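Local coordinates for type IV secretion system protein VirB11 (Brucella suis, PDB 2GZA) that hydrolyses ATP as a hexameric motor of the type IV secretion system, a machinery that may be required for establishing the bacterium's replication niche in its host, at residues Val179-Thr184 with Cys284-Cys289. Residues are numbered along the deposited sequence; the frame is centred on the assembly and turned at random.
Sequences VVAGET and CHAGSC
A181 and C284 pair as neighbours on two parallel strands, joined by a short ladder of backbone bonds that A286 extends just beyond the strand end. C284 N donates to V180 O at 3.0 Å, and C284 O accepts a weak bond from G182 N at 3.4 Å. The last rung runs from A286 N to G182 O at 3.0 Å. CA-H...O contacts supplement the ladder: the CA of A181 lies against C284 O, and that of H285 lies 3.2 Å from G182 O, so G182 O is approached by the CA of H285 and the N of the next residue, A286. This pairing illustrates how a P-loop NTPase sets its nucleotide-binding loop at the end of a central strand. Strand 178-182 runs into the predicted ATP-binding residues G182, E183 and T184, flanked by strand 281-285 and, through V179 and A181, by strand 324-331. Apolar contacts lie on the side covered by helix 289-300, where T292 touches V179, A181 and A286. There V179 turns CG1 anti to its own N (chi1 177°), bringing that methyl to 4.0 Å from C284 CB, while the CB atoms of A181 and A286 meet more loosely at 4.4 Å. Past the ladder, the T184 side chain, with OG1 and CG2, crosses the H285 imidazole obliquely. A bound sulfate lies about 4 Å from the T184 side chain.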
loop_
_atom_site.group_PDB
_atom_site.type_symbol
_atom_site.label_atom_id
_atom_site.label_comp_id
_atom_site.label_asym_id
_atom_site.label_seq_id
_atom_site.Cartn_x
_atom_site.Cartn_y
_atom_site.Cartn_z
ATOM N N VAL C 179 -0.961 9.199 31.444
ATOM C CA VAL C 179 -1.623 7.917 31.217
ATOM C C VAL C 179 -1.324 6.968 32.380
ATOM O O VAL C 179 -0.172 6.642 32.643
ATOM C CB VAL C 179 -1.169 7.243 29.882
ATOM C CG1 VAL C 179 -1.827 5.866 29.714
ATOM C CG2 VAL C 179 -1.475 8.126 28.686
ATOM N N VAL C 180 -2.362 6.539 33.078
ATOM C CA VAL C 180 -2.210 5.556 34.146
ATOM C C VAL C 180 -2.304 4.147 33.553
ATOM O O VAL C 180 -3.333 3.764 33.003
ATOM C CB VAL C 180 -3.255 5.764 35.260
ATOM C CG1 VAL C 180 -3.130 4.689 36.329
ATOM C CG2 VAL C 180 -3.097 7.152 35.874
ATOM N N ALA C 181 -1.219 3.391 33.639
ATOM C CA ALA C 181 -1.175 2.069 33.039
ATOM C C ALA C 181 -1.127 0.965 34.079
ATOM O O ALA C 181 -0.736 1.182 35.222
ATOM C CB ALA C 181 -0.006 1.952 32.080
ATOM N N GLY C 182 -1.523 -0.231 33.668
ATOM C CA GLY C 182 -1.492 -1.389 34.550
ATOM C C GLY C 182 -2.340 -2.512 34.009
ATOM O O GLY C 182 -3.123 -2.308 33.089
ATOM N N GLU C 183 -2.198 -3.712 34.563
ATOM C CA GLU C 183 -3.120 -4.777 34.175
ATOM C C GLU C 183 -4.489 -4.519 34.789
ATOM O O GLU C 183 -4.641 -3.666 35.662
ATOM C CB GLU C 183 -2.601 -6.175 34.515
ATOM C CG GLU C 183 -2.911 -6.662 35.920
ATOM C CD GLU C 183 -2.360 -8.060 36.194
ATOM O OE1 GLU C 183 -1.917 -8.736 35.242
ATOM O OE2 GLU C 183 -2.374 -8.482 37.372
ATOM N N THR C 184 -5.498 -5.236 34.316
ATOM C CA THR C 184 -6.840 -5.058 34.859
ATOM C C THR C 184 -6.893 -5.451 36.329
ATOM O O THR C 184 -6.336 -6.474 36.752
ATOM C CB THR C 184 -7.922 -5.834 34.085
ATOM O OG1 THR C 184 -7.694 -5.707 32.684
ATOM C CG2 THR C 184 -9.315 -5.280 34.404
ATOM N N CYS C 284 -5.022 3.012 30.649
ATOM C CA CYS C 284 -4.862 2.033 29.597
ATOM C C CYS C 284 -4.361 0.727 30.206
ATOM O O CYS C 284 -3.400 0.727 30.964
ATOM C CB CYS C 284 -3.867 2.573 28.560
ATOM S SG CYS C 284 -3.526 1.516 27.138
ATOM N N HIS C 285 -5.028 -0.383 29.893
ATOM C CA HIS C 285 -4.524 -1.714 30.252
ATOM C C HIS C 285 -3.238 -1.988 29.497
ATOM O O HIS C 285 -3.242 -2.006 28.268
ATOM C CB HIS C 285 -5.534 -2.811 29.902
ATOM C CG HIS C 285 -6.868 -2.638 30.549
ATOM N ND1 HIS C 285 -7.141 -3.084 31.822
ATOM C CD2 HIS C 285 -8.004 -2.064 30.095
ATOM C CE1 HIS C 285 -8.389 -2.785 32.128
ATOM N NE2 HIS C 285 -8.935 -2.169 31.097
ATOM N N ALA C 286 -2.147 -2.188 30.233
ATOM C CA ALA C 286 -0.848 -2.518 29.644
ATOM C C ALA C 286 0.057 -3.173 30.675
ATOM O O ALA C 286 -0.083 -2.931 31.872
ATOM C CB ALA C 286 -0.190 -1.282 29.051
ATOM N N GLY C 287 0.978 -4.006 30.206
ATOM C CA GLY C 287 1.875 -4.747 31.082
ATOM C C GLY C 287 3.150 -4.016 31.449
ATOM O O GLY C 287 3.967 -4.551 32.191
ATOM N N SER C 288 3.326 -2.808 30.915
ATOM C CA SER C 288 4.464 -1.953 31.243
ATOM C C SER C 288 4.280 -0.605 30.565
ATOM O O SER C 288 3.318 -0.404 29.831
ATOM C CB SER C 288 5.788 -2.599 30.821
ATOM O OG SER C 288 5.861 -2.721 29.417
ATOM N N CYS C 289 5.203 0.315 30.818
ATOM C CA CYS C 289 5.168 1.614 30.185
ATOM C C CYS C 289 5.352 1.472 28.690
ATOM O O CYS C 289 4.622 2.099 27.919
ATOM C CB CYS C 289 6.212 2.527 30.801
ATOM S SG CYS C 289 5.801 2.915 32.509
#